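Local coordinates for protein binary enterotoxin of Clostridium perfringens component a (Clostridium perfringens, PDB 5WTZ) that binds NAD+ and, as the enzymatic component of an iota-like binary enterotoxin, ADP-ribosylates actin, at residues A[147-152]-A[197-202]; A[164-169]-A[180-185]; A[216-221]-A[345-350]; A[231-236]-A[287-292]. One frame throughout, in Å; residues are numbered along the deposited sequence.

Interaction 1 (A[147-152]-A[197-202])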
loop_
_atom_site.group_PDB
_atom_site.type_symbol
_atom_site.label_atom_id
_atom_site.label_comp_id
_atom_site.label_asym_id
_atom_site.label_seq_id
_atom_site.Cartn_x
_atom_site.Cartn_y
_atom_site.Cartn_z
ATOM N N GLU A 147 9.568 -16.757 -17.976
ATOM C CA GLU A 147 8.668 -16.029 -18.853
ATOM C C GLU A 147 7.544 -16.938 -19.297
ATOM O O GLU A 147 7.798 -18.039 -19.769
ATOM C CB GLU A 147 9.417 -15.481 -20.065
ATOM C CG GLU A 147 8.551 -14.659 -20.999
ATOM C CD GLU A 147 9.274 -14.288 -22.274
ATOM O OE1 GLU A 147 10.312 -13.598 -22.182
ATOM O OE2 GLU A 147 8.813 -14.695 -23.367
ATOM N N PRO A 148 6.293 -16.489 -19.137
ATOM C CA PRO A 148 5.177 -17.366 -19.505
ATOM C C PRO A 148 5.250 -17.796 -20.962
ATOM O O PRO A 148 5.810 -17.070 -21.794
ATOM C CB PRO A 148 3.953 -16.497 -19.249
ATOM C CG PRO A 148 4.404 -15.529 -18.187
ATOM C CD PRO A 148 5.837 -15.235 -18.516
ATOM N N ASP A 149 4.714 -18.977 -21.250
ATOM C CA ASP A 149 4.783 -19.565 -22.583
ATOM C C ASP A 149 3.386 -19.691 -23.157
ATOM O O ASP A 149 3.164 -20.396 -24.152
ATOM C CB ASP A 149 5.461 -20.935 -22.533
ATOM C CG ASP A 149 5.875 -21.429 -23.904
ATOM O OD1 ASP A 149 5.916 -20.604 -24.840
ATOM O OD2 ASP A 149 6.155 -22.638 -24.048
ATOM N N ILE A 150 2.441 -19.015 -22.511
ATOM C CA ILE A 150 1.033 -19.127 -22.877
ATOM C C ILE A 150 0.322 -17.773 -22.852
ATOM O O ILE A 150 0.818 -16.791 -22.289
ATOM C CB ILE A 150 0.283 -20.161 -21.950
ATOM C CG1 ILE A 150 0.498 -19.869 -20.459
ATOM C CG2 ILE A 150 0.705 -21.589 -22.253
ATOM C CD1 ILE A 150 -0.383 -18.827 -19.895
ATOM N N ASN A 151 -0.846 -17.743 -23.484
ATOM C CA ASN A 151 -1.651 -16.541 -23.586
ATOM C C ASN A 151 -2.089 -16.016 -22.224
ATOM O O ASN A 151 -2.265 -16.785 -21.283
ATOM C CB ASN A 151 -2.887 -16.817 -24.445
ATOM C CG ASN A 151 -3.828 -15.635 -24.489
ATOM O OD1 ASN A 151 -3.561 -14.646 -25.171
ATOM N ND2 ASN A 151 -4.923 -15.716 -23.740
ATOM N N SER A 152 -2.274 -14.708 -22.127
ATOM C CA SER A 152 -3.000 -14.146 -21.006
ATOM C C SER A 152 -4.088 -13.217 -21.514
ATOM O O SER A 152 -3.919 -12.555 -22.541
ATOM C CB SER A 152 -2.062 -13.401 -20.061
ATOM O OG SER A 152 -2.761 -12.897 -18.937
ATOM N N THR A 197 6.686 -9.358 -27.240
ATOM C CA THR A 197 5.787 -10.208 -28.000
ATOM C C THR A 197 5.908 -11.629 -27.499
ATOM O O THR A 197 6.992 -12.208 -27.506
ATOM C CB THR A 197 6.090 -10.138 -29.496
ATOM O OG1 THR A 197 5.964 -8.776 -29.918
ATOM C CG2 THR A 197 5.106 -11.014 -30.296
ATOM N N ILE A 198 4.792 -12.181 -27.044
ATOM C CA ILE A 198 4.750 -13.570 -26.606
ATOM C C ILE A 198 3.646 -14.322 -27.355
ATOM O O ILE A 198 2.494 -13.921 -27.319
ATOM C CB ILE A 198 4.530 -13.656 -25.080
ATOM C CG1 ILE A 198 5.709 -13.010 -24.351
ATOM C CG2 ILE A 198 4.342 -15.108 -24.645
ATOM C CD1 ILE A 198 5.497 -12.855 -22.868
ATOM N N LYS A 199 4.008 -15.389 -28.063
ATOM C CA LYS A 199 3.054 -16.123 -28.898
ATOM C C LYS A 199 2.283 -15.192 -29.839
ATOM O O LYS A 199 1.060 -15.283 -29.949
ATOM C CB LYS A 199 2.073 -16.911 -28.028
ATOM C CG LYS A 199 2.702 -18.020 -27.192
ATOM C CD LYS A 199 3.177 -19.166 -28.069
ATOM C CE LYS A 199 3.613 -20.361 -27.232
ATOM N NZ LYS A 199 4.213 -21.448 -28.046
ATOM N N GLY A 200 2.997 -14.273 -30.483
ATOM C CA GLY A 200 2.413 -13.431 -31.516
ATOM C C GLY A 200 1.671 -12.218 -30.988
ATOM O O GLY A 200 1.190 -11.390 -31.762
ATOM N N LYS A 201 1.582 -12.113 -29.667
ATOM C CA LYS A 201 0.816 -11.053 -29.023
ATOM C C LYS A 201 1.699 -10.113 -28.209
ATOM O O LYS A 201 2.609 -10.547 -27.497
ATOM C CB LYS A 201 -0.266 -11.664 -28.126
ATOM C CG LYS A 201 -1.093 -10.674 -27.337
ATOM C CD LYS A 201 -2.203 -11.424 -26.603
ATOM C CE LYS A 201 -3.000 -10.517 -25.696
ATOM N NZ LYS A 201 -3.567 -9.362 -26.443
ATOM N N GLN A 202 1.419 -8.822 -28.310
ATOM C CA GLN A 202 2.182 -7.831 -27.559
ATOM C C GLN A 202 1.637 -7.599 -26.154
ATOM O O GLN A 202 0.430 -7.483 -25.948
ATOM C CB GLN A 202 2.220 -6.502 -28.314
ATOM C CG GLN A 202 3.060 -6.551 -29.577
ATOM C CD GLN A 202 3.192 -5.197 -30.256
ATOM O OE1 GLN A 202 2.622 -4.202 -29.799
ATOM N NE2 GLN A 202 3.941 -5.159 -31.359
#
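I198 and E147 approach each other from opposite directions where a type I' beta hairpin turn, I198 to K201, meets the loop that follows strand 141-144. The hairpin joins strands 187-198 and 201-211 in the five-stranded mixed sheet of the N-terminal ADP-ribosyltransferase-like half. I198 is the buried residue here. Its CG1 lies 3.7 Å from E147 OE2, and CD1 reaches back along the same side chain to E147 CG. E147 stretches out to that point because its first torsion is anti (N to CG, chi1 -178°) and the chain stays extended. The other branch of I198, CG2, rests 3.8 Å from the carbonyl oxygen P148 O, while Y97 and L157 line the same apolar patch.

No hydrogen bond links the two segments, and the one salt bridge is long. D149 turns its CB away, but its carboxylate swings back across the path of K199, whose chain bends at chi2 (-70°). The resulting pair, D149 OD1 to K199 NZ, is 3.7 Å apart. The methylene K199 CE comes closer, 3.1 Å from D149 O. On the second strand K201 carries its ammonium to a salt bridge with E110; lower down the same chain it passes N151 at a slant, with K201 CD 3.8 Å from N151 OD1.

Interaction 2 (A[164-169]-A[180-185])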
loop_
_atom_site.group_PDB
_atom_site.type_symbol
_atom_site.label_atom_id
_atom_site.label_comp_id
_atom_site.label_asym_id
_atom_site.label_seq_id
_atom_site.Cartn_x
_atom_site.Cartn_y
_atom_site.Cartn_z
ATOM N N THR A 164 18.419 -10.166 -2.778
ATOM C CA THR A 164 18.995 -11.120 -1.837
ATOM C C THR A 164 18.242 -11.132 -0.501
ATOM O O THR A 164 17.792 -10.086 -0.035
ATOM C CB THR A 164 20.491 -10.795 -1.589
ATOM O OG1 THR A 164 21.206 -10.908 -2.821
ATOM C CG2 THR A 164 21.109 -11.754 -0.588
ATOM N N ASN A 165 18.089 -12.324 0.080
ATOM C CA ASN A 165 17.454 -12.528 1.389
ATOM C C ASN A 165 15.943 -12.313 1.415
ATOM O O ASN A 165 15.335 -12.314 2.483
ATOM C CB ASN A 165 18.115 -11.639 2.441
ATOM C CG ASN A 165 19.550 -12.025 2.693
ATOM O OD1 ASN A 165 19.898 -13.207 2.660
ATOM N ND2 ASN A 165 20.401 -11.032 2.929
ATOM N N THR A 166 15.336 -12.132 0.248
ATOM C CA THR A 166 13.878 -12.112 0.155
ATOM C C THR A 166 13.334 -13.486 0.523
ATOM O O THR A 166 13.783 -14.478 -0.022
ATOM C CB THR A 166 13.372 -11.753 -1.262
ATOM O OG1 THR A 166 13.891 -10.484 -1.664
ATOM C CG2 THR A 166 11.848 -11.702 -1.296
ATOM N N PRO A 167 12.371 -13.540 1.454
ATOM C CA PRO A 167 11.626 -14.773 1.703
ATOM C C PRO A 167 10.834 -15.148 0.462
ATOM O O PRO A 167 9.898 -14.435 0.103
ATOM C CB PRO A 167 10.701 -14.400 2.865
ATOM C CG PRO A 167 11.335 -13.214 3.489
ATOM C CD PRO A 167 11.930 -12.459 2.343
ATOM N N ALA A 168 11.213 -16.245 -0.183
ATOM C CA ALA A 168 10.666 -16.619 -1.477
ATOM C C ALA A 168 10.706 -18.130 -1.615
ATOM O O ALA A 168 11.688 -18.687 -2.107
ATOM C CB ALA A 168 11.449 -15.961 -2.595
ATOM N N ALA A 169 9.646 -18.796 -1.171
ATOM C CA ALA A 169 9.644 -20.254 -1.099
ATOM C C ALA A 169 9.165 -20.906 -2.396
ATOM O O ALA A 169 8.239 -20.412 -3.048
ATOM C CB ALA A 169 8.790 -20.708 0.069
ATOM N N VAL A 180 6.669 -19.472 -6.846
ATOM C CA VAL A 180 7.466 -18.843 -5.815
ATOM C C VAL A 180 6.563 -18.003 -4.923
ATOM O O VAL A 180 5.835 -17.143 -5.397
ATOM C CB VAL A 180 8.576 -17.967 -6.428
ATOM C CG1 VAL A 180 9.295 -17.170 -5.341
ATOM C CG2 VAL A 180 9.547 -18.837 -7.227
ATOM N N LEU A 181 6.607 -18.264 -3.628
ATOM C CA LEU A 181 5.736 -17.577 -2.701
ATOM C C LEU A 181 6.515 -16.497 -1.948
ATOM O O LEU A 181 7.436 -16.792 -1.189
ATOM C CB LEU A 181 5.103 -18.590 -1.743
ATOM C CG LEU A 181 4.098 -18.131 -0.688
ATOM C CD1 LEU A 181 3.053 -17.208 -1.267
ATOM C CD2 LEU A 181 3.446 -19.348 -0.052
ATOM N N ILE A 182 6.152 -15.241 -2.185
ATOM C CA ILE A 182 6.850 -14.119 -1.566
ATOM C C ILE A 182 6.116 -13.610 -0.327
ATOM O O ILE A 182 4.894 -13.451 -0.338
ATOM C CB ILE A 182 7.017 -12.944 -2.551
ATOM C CG1 ILE A 182 7.609 -13.431 -3.874
ATOM C CG2 ILE A 182 7.873 -11.847 -1.932
ATOM C CD1 ILE A 182 7.342 -12.492 -5.029
ATOM N N ASP A 183 6.874 -13.351 0.734
ATOM C CA ASP A 183 6.329 -12.816 1.982
ATOM C C ASP A 183 5.513 -11.519 1.818
ATOM O O ASP A 183 5.641 -10.794 0.824
ATOM C CB ASP A 183 7.479 -12.581 2.965
ATOM C CG ASP A 183 7.036 -12.627 4.410
ATOM O OD1 ASP A 183 5.858 -12.959 4.654
ATOM O OD2 ASP A 183 7.873 -12.347 5.300
ATOM N N GLN A 184 4.668 -11.249 2.810
ATOM C CA GLN A 184 3.931 -10.001 2.910
ATOM C C GLN A 184 4.870 -8.832 3.167
ATOM O O GLN A 184 5.997 -9.034 3.617
ATOM C CB GLN A 184 2.903 -10.066 4.044
ATOM C CG GLN A 184 1.586 -10.737 3.716
ATOM C CD GLN A 184 0.540 -10.473 4.789
ATOM O OE1 GLN A 184 -0.434 -9.755 4.560
ATOM N NE2 GLN A 184 0.747 -11.043 5.970
ATOM N N GLY A 185 4.398 -7.619 2.879
ATOM C CA GLY A 185 5.085 -6.400 3.274
ATOM C C GLY A 185 5.859 -5.655 2.203
ATOM O O GLY A 185 6.521 -4.660 2.496
#
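P167, A168 and A169 run antiparallel to L181, I182 and D183, forming the register of a beta hairpin made by strands 168-171 and 179-182, with A168 and I182 a non-hydrogen-bonded pair and A169 and L181 a hydrogen-bonded one. The A169-L181 pair is closed by two backbone bonds: L181 N to A169 O at 2.8 Å and A169 N to L181 O at 3.0 Å. A longer bond, D183 N to P167 O at 3.3 Å, continues the ladder as the strands end, and I182 CA adds a CH...O contact to that same oxygen.

One strand brings small side chains, two alanines, against the larger V180, L181 and I182 of the other. A168 CB meets V180 CG1 at 3.7 Å; of the two valine methyls this is the one that a chi1 of 173° places anti to N. Further along, the methyl T166 CG2 approaches I182 CG2 at 4.0 Å, while the hydroxyl of T166 turns to the carbonyl of P163. L181 sends its side chain away from the partner strand toward I42 and Y45 of helix 36-61, and V83 of helix 70-83 packs against P167, A169, L181 and D183.

The hairpin belongs to a three-stranded antiparallel sheet in which strand 179-182 is central, with V143 of strand 141-144 beside V180 and I182. All eight touching residues are buried. P167 and D183 meet at a slant through their CB atoms, 3.7 Å apart. The carboxylate of D183 is held by S80 through OD1, which also takes Q184 N from above its plane at 2.8 Å.

Interaction 3 (A[216-221]-A[345-350])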
loop_
_atom_site.group_PDB
_atom_site.type_symbol
_atom_site.label_atom_id
_atom_site.label_comp_id
_atom_site.label_asym_id
_atom_site.label_seq_id
_atom_site.Cartn_x
_atom_site.Cartn_y
_atom_site.Cartn_z
ATOM N N PHE A 216 4.211 0.507 9.129
ATOM C CA PHE A 216 4.023 -0.196 10.396
ATOM C C PHE A 216 2.775 -1.080 10.431
ATOM O O PHE A 216 2.729 -2.038 11.201
ATOM C CB PHE A 216 3.991 0.818 11.544
ATOM C CG PHE A 216 5.272 1.575 11.683
ATOM C CD1 PHE A 216 6.460 0.888 11.888
ATOM C CD2 PHE A 216 5.301 2.953 11.590
ATOM C CE1 PHE A 216 7.655 1.567 12.001
ATOM C CE2 PHE A 216 6.500 3.642 11.701
ATOM C CZ PHE A 216 7.674 2.943 11.907
ATOM N N GLU A 217 1.800 -0.775 9.571
ATOM C CA GLU A 217 0.482 -1.439 9.559
ATOM C C GLU A 217 -0.095 -1.560 10.985
ATOM O O GLU A 217 -0.612 -0.561 11.492
ATOM C CB GLU A 217 0.562 -2.803 8.832
ATOM C CG GLU A 217 0.879 -2.596 7.330
ATOM C CD GLU A 217 0.683 -3.826 6.456
ATOM O OE1 GLU A 217 0.744 -4.953 6.975
ATOM O OE2 GLU A 217 0.474 -3.648 5.245
ATOM N N ASN A 218 -0.016 -2.732 11.630
ATOM C CA ASN A 218 -0.586 -2.911 12.982
ATOM C C ASN A 218 0.469 -2.917 14.092
ATOM O O ASN A 218 0.142 -3.103 15.278
ATOM C CB ASN A 218 -1.401 -4.214 13.082
ATOM C CG ASN A 218 -2.579 -4.258 12.114
ATOM O OD1 ASN A 218 -2.787 -5.256 11.436
ATOM N ND2 ASN A 218 -3.359 -3.183 12.063
ATOM N N ASP A 219 1.727 -2.703 13.713
ATOM C CA ASP A 219 2.855 -2.801 14.648
ATOM C C ASP A 219 2.977 -1.537 15.496
ATOM O O ASP A 219 3.733 -0.640 15.144
ATOM C CB ASP A 219 4.156 -3.034 13.867
ATOM C CG ASP A 219 5.324 -3.456 14.752
ATOM O OD1 ASP A 219 5.223 -3.389 16.001
ATOM O OD2 ASP A 219 6.369 -3.843 14.178
ATOM N N VAL A 220 2.242 -1.475 16.604
ATOM C CA VAL A 220 2.240 -0.286 17.463
ATOM C C VAL A 220 3.592 -0.023 18.120
ATOM O O VAL A 220 3.962 1.137 18.339
ATOM C CB VAL A 220 1.166 -0.376 18.589
ATOM C CG1 VAL A 220 -0.223 -0.493 17.994
ATOM C CG2 VAL A 220 1.439 -1.539 19.528
ATOM N N ILE A 221 4.330 -1.082 18.442
ATOM C CA ILE A 221 5.595 -0.903 19.145
ATOM C C ILE A 221 6.623 -0.256 18.231
ATOM O O ILE A 221 7.306 0.684 18.631
ATOM C CB ILE A 221 6.150 -2.228 19.684
ATOM C CG1 ILE A 221 5.183 -2.830 20.706
ATOM C CG2 ILE A 221 7.507 -2.002 20.319
ATOM C CD1 ILE A 221 5.229 -4.339 20.770
ATOM N N VAL A 345 -0.017 6.574 11.467
ATOM C CA VAL A 345 0.900 5.640 10.842
ATOM C C VAL A 345 0.468 4.182 10.993
ATOM O O VAL A 345 1.126 3.284 10.447
ATOM C CB VAL A 345 2.317 5.815 11.385
ATOM C CG1 VAL A 345 2.774 7.244 11.095
ATOM C CG2 VAL A 345 2.379 5.498 12.876
ATOM N N LEU A 346 -0.626 3.936 11.714
ATOM C CA LEU A 346 -1.165 2.579 11.804
ATOM C C LEU A 346 -2.298 2.410 10.811
ATOM O O LEU A 346 -3.032 3.359 10.539
ATOM C CB LEU A 346 -1.672 2.262 13.210
ATOM C CG LEU A 346 -0.715 2.433 14.403
ATOM C CD1 LEU A 346 -1.389 1.984 15.681
ATOM C CD2 LEU A 346 0.603 1.673 14.187
ATOM N N SER A 347 -2.449 1.197 10.287
ATOM C CA SER A 347 -3.533 0.884 9.371
ATOM C C SER A 347 -4.831 0.588 10.133
ATOM O O SER A 347 -5.902 0.548 9.514
ATOM C CB SER A 347 -3.162 -0.307 8.463
ATOM O OG SER A 347 -2.756 -1.447 9.214
ATOM N N ASN A 348 -4.729 0.399 11.457
ATOM C CA ASN A 348 -5.892 0.179 12.339
ATOM C C ASN A 348 -7.020 1.169 12.081
ATOM O O ASN A 348 -6.765 2.356 11.897
ATOM C CB ASN A 348 -5.523 0.288 13.836
ATOM C CG ASN A 348 -4.418 -0.662 14.265
ATOM O OD1 ASN A 348 -3.403 -0.796 13.589
ATOM N ND2 ASN A 348 -4.611 -1.314 15.401
ATOM N N ASN A 349 -8.266 0.698 12.093
ATOM C CA ASN A 349 -9.396 1.623 12.068
ATOM C C ASN A 349 -9.435 2.436 13.369
ATOM O O ASN A 349 -8.895 2.007 14.379
ATOM C CB ASN A 349 -10.708 0.869 11.864
ATOM C CG ASN A 349 -11.804 1.745 11.268
ATOM O OD1 ASN A 349 -11.643 2.966 11.125
ATOM N ND2 ASN A 349 -12.937 1.121 10.920
ATOM N N ILE A 350 -10.053 3.612 13.325
ATOM C CA ILE A 350 -10.181 4.474 14.498
ATOM C C ILE A 350 -11.651 4.570 14.887
ATOM O O ILE A 350 -12.496 4.836 14.026
ATOM C CB ILE A 350 -9.619 5.884 14.229
ATOM C CG1 ILE A 350 -8.122 5.820 13.910
ATOM C CG2 ILE A 350 -9.882 6.799 15.414
ATOM C CD1 ILE A 350 -7.562 7.102 13.292
HETATM O O HOH W 1 3.279 3.163 8.877
HETATM O O HOH W 2 -2.344 -2.678 16.435
#
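N218 and N348 are bonded side chain to side chain where a type II' beta turn, F216 to D219, leads into helix 220-237 and meets the loop after strand 341-344. In N218, CB lies 4.0 Å from N348 OD1. With chi1 at -60°, CG is anti to the carbonyl carbon, 3.9 Å from N348 OD1 and also near S347 OG. The tip, ND2, gives N348 OD1 a hydrogen bond of 2.8 Å. That oxygen lies in the amide plane of N218, yet the donor stands 63° above the carbonyl plane of N348, and the two amides are turned 80° against each other. ND2 also bonds to the carbonyl of K60.

Beside this pair, S347 N donates to E217 O at 2.8 Å, and the hydroxyl of S347 bonds to K60 O. One water takes the NH of F216 and donates to V345 O; another donates to N218 O and accepts from N348 ND2, so the bridging is both direct and through water.

The apolar side is formed by V220, whose CG1 touches L346 CD1 at 3.6 Å, and by F216 next to V345. The contact thus joins the turn before helix 220-237, and the helix's first residue, to the C-terminal ADP-ribosyltransferase half, near its NAD pocket: I350 touches the bound dinucleotide, and S347 O accepts a bond from the NAD-binding R300 through NH2.

Interaction 4 (A[231-236]-A[287-292])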
loop_
_atom_site.group_PDB
_atom_site.type_symbol
_atom_site.label_atom_id
_atom_site.label_comp_id
_atom_site.label_asym_id
_atom_site.label_seq_id
_atom_site.Cartn_x
_atom_site.Cartn_y
_atom_site.Cartn_z
ATOM N N TYR A 231 11.057 12.127 16.575
ATOM C CA TYR A 231 10.384 13.388 16.888
ATOM C C TYR A 231 10.409 13.811 18.360
ATOM O O TYR A 231 9.861 14.858 18.716
ATOM C CB TYR A 231 8.947 13.336 16.332
ATOM C CG TYR A 231 8.996 13.590 14.848
ATOM C CD1 TYR A 231 9.029 14.890 14.354
ATOM C CD2 TYR A 231 9.097 12.533 13.938
ATOM C CE1 TYR A 231 9.124 15.131 12.989
ATOM C CE2 TYR A 231 9.200 12.767 12.575
ATOM C CZ TYR A 231 9.209 14.070 12.109
ATOM O OH TYR A 231 9.303 14.308 10.760
ATOM N N ALA A 232 11.078 13.041 19.210
ATOM C CA ALA A 232 11.371 13.551 20.547
ATOM C C ALA A 232 12.210 14.845 20.491
ATOM O O ALA A 232 11.885 15.808 21.189
ATOM C CB ALA A 232 12.074 12.499 21.388
ATOM N N PRO A 233 13.275 14.894 19.659
ATOM C CA PRO A 233 13.994 16.173 19.635
ATOM C C PRO A 233 13.151 17.312 19.048
ATOM O O PRO A 233 13.316 18.458 19.468
ATOM C CB PRO A 233 15.208 15.889 18.741
ATOM C CG PRO A 233 15.303 14.388 18.659
ATOM C CD PRO A 233 13.895 13.911 18.749
ATOM N N TRP A 234 12.270 16.993 18.099
ATOM C CA TRP A 234 11.372 17.981 17.500
ATOM C C TRP A 234 10.513 18.663 18.560
ATOM O O TRP A 234 10.420 19.892 18.607
ATOM C CB TRP A 234 10.482 17.318 16.443
ATOM C CG TRP A 234 9.347 18.176 15.933
ATOM C CD1 TRP A 234 9.405 19.119 14.938
ATOM C CD2 TRP A 234 7.978 18.128 16.353
ATOM N NE1 TRP A 234 8.160 19.666 14.724
ATOM C CE2 TRP A 234 7.270 19.090 15.591
ATOM C CE3 TRP A 234 7.283 17.382 17.312
ATOM C CZ2 TRP A 234 5.903 19.318 15.754
ATOM C CZ3 TRP A 234 5.927 17.610 17.470
ATOM C CH2 TRP A 234 5.253 18.572 16.696
ATOM N N LEU A 235 9.894 17.852 19.410
ATOM C CA LEU A 235 9.028 18.344 20.469
ATOM C C LEU A 235 9.762 19.326 21.381
ATOM O O LEU A 235 9.173 20.293 21.851
ATOM C CB LEU A 235 8.475 17.175 21.289
ATOM C CG LEU A 235 7.506 17.542 22.417
ATOM C CD1 LEU A 235 6.200 18.072 21.838
ATOM C CD2 LEU A 235 7.263 16.360 23.341
ATOM N N LYS A 236 11.049 19.080 21.610
ATOM C CA LYS A 236 11.882 19.973 22.417
ATOM C C LYS A 236 12.008 21.370 21.829
ATOM O O LYS A 236 11.930 22.368 22.547
ATOM C CB LYS A 236 13.288 19.391 22.588
ATOM C CG LYS A 236 13.537 18.746 23.937
ATOM C CD LYS A 236 14.966 18.242 24.057
ATOM C CE LYS A 236 14.995 16.840 24.635
ATOM N NZ LYS A 236 13.975 16.653 25.701
ATOM N N LYS A 287 7.438 22.551 9.897
ATOM C CA LYS A 287 8.596 22.723 9.026
ATOM C C LYS A 287 9.906 22.485 9.776
ATOM O O LYS A 287 10.986 22.577 9.191
ATOM C CB LYS A 287 8.618 24.136 8.413
ATOM C CG LYS A 287 7.455 24.439 7.467
ATOM C CD LYS A 287 7.548 25.871 6.988
ATOM C CE LYS A 287 6.554 26.128 5.864
ATOM N NZ LYS A 287 5.168 26.164 6.374
ATOM N N LYS A 288 9.824 22.184 11.069
ATOM C CA LYS A 288 11.025 22.216 11.912
ATOM C C LYS A 288 11.843 20.916 11.861
ATOM O O LYS A 288 13.049 20.923 12.133
ATOM C CB LYS A 288 10.651 22.566 13.357
ATOM C CG LYS A 288 10.242 24.033 13.506
ATOM C CD LYS A 288 9.909 24.429 14.923
ATOM C CE LYS A 288 11.151 24.591 15.763
ATOM N NZ LYS A 288 10.817 25.263 17.056
ATOM N N ARG A 289 11.210 19.807 11.510
ATOM C CA ARG A 289 11.966 18.586 11.295
ATOM C C ARG A 289 11.303 17.726 10.230
ATOM O O ARG A 289 10.333 17.022 10.512
ATOM C CB ARG A 289 12.121 17.803 12.598
ATOM C CG ARG A 289 12.904 16.506 12.436
ATOM C CD ARG A 289 13.027 15.776 13.758
ATOM N NE ARG A 289 14.196 16.194 14.532
ATOM C CZ ARG A 289 15.287 15.451 14.709
ATOM N NH1 ARG A 289 15.362 14.239 14.177
ATOM N NH2 ARG A 289 16.299 15.918 15.425
ATOM N N LYS A 290 11.820 17.816 9.004
ATOM C CA LYS A 290 11.287 17.087 7.856
ATOM C C LYS A 290 11.297 15.595 8.093
ATOM O O LYS A 290 12.203 15.067 8.739
ATOM C CB LYS A 290 12.090 17.394 6.593
ATOM C CG LYS A 290 11.861 18.795 6.055
ATOM C CD LYS A 290 12.793 19.043 4.906
ATOM C CE LYS A 290 12.514 20.366 4.200
ATOM N NZ LYS A 290 11.239 20.315 3.430
ATOM N N ILE A 291 10.272 14.921 7.576
ATOM C CA ILE A 291 10.219 13.455 7.606
ATOM C C ILE A 291 11.567 12.877 7.134
ATOM O O ILE A 291 12.009 13.152 6.023
ATOM C CB ILE A 291 9.055 12.941 6.730
ATOM C CG1 ILE A 291 7.714 13.404 7.304
ATOM C CG2 ILE A 291 9.072 11.418 6.612
ATOM C CD1 ILE A 291 7.267 12.657 8.548
ATOM N N PRO A 292 12.247 12.111 8.007
ATOM C CA PRO A 292 13.641 11.671 7.815
ATOM C C PRO A 292 13.842 10.493 6.844
ATOM O O PRO A 292 14.985 10.249 6.454
ATOM C CB PRO A 292 14.062 11.256 9.223
ATOM C CG PRO A 292 12.807 10.745 9.823
ATOM C CD PRO A 292 11.719 11.672 9.309
#
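Y231 makes the one hydrogen bond between helix 220-237 and the loop 287-292: its hydroxyl OH donates to R289 O at 2.9 Å, from a position tilted 30° off the carbonyl plane. Y231 OH also lies 3.4 Å from the methyl I291 CD1, and P292 CD approaches the ring obliquely.

Packing against flat groups centres on R289. Its first two torsions are both fully extended (chi1 180°), and they lay CD over one face of the Y231 ring, 4.0 Å from Y231 CE1. The bend at chi3 (-88°) then turns the guanidinium to P233. There P233 CG sits over one face of the guanidinium, toward its rim, and P233 CB is 3.5 Å from R289 NH2. Nearer the backbone, R289 CB leans on W234 CD1 at 3.8 Å, and K288 CB comes near the same carbon, both obliquely to the indole.

K288 and W234 find their polar partners outside the two segments: K288 forms a salt bridge with E242, and the indole W234 NE1 bonds to the carbonyl of A285 at the end of helix 272-286. A371 of strand 370-372 packs against both Y231 and W234, and the contact as a whole ties helix 220-237 to the loop that leads from helix 272-286 into strand 295-301.

Overall arrangement
Interactions 1 and 2 belong to the N-terminal ADP-ribosyltransferase-like half, interactions 3 and 4 to the junction and the C-terminal half that carries NAD. Along the chain, interaction 2 falls between the two segments of interaction 1, and interaction 4 likewise between those of interaction 3. Both 3 and 4 use helix 220-237, with centres about 21 Å apart. Interactions 2 and 3 come within about 6 Å at their nearest atoms without touching, whereas interactions 1 and 4 lie about 51 Å apart between centres, on opposite sides of the chain's centre. The two halves have five-stranded sheets of the same strand order, consistent with a duplicated fold in which only the second half binds NAD here.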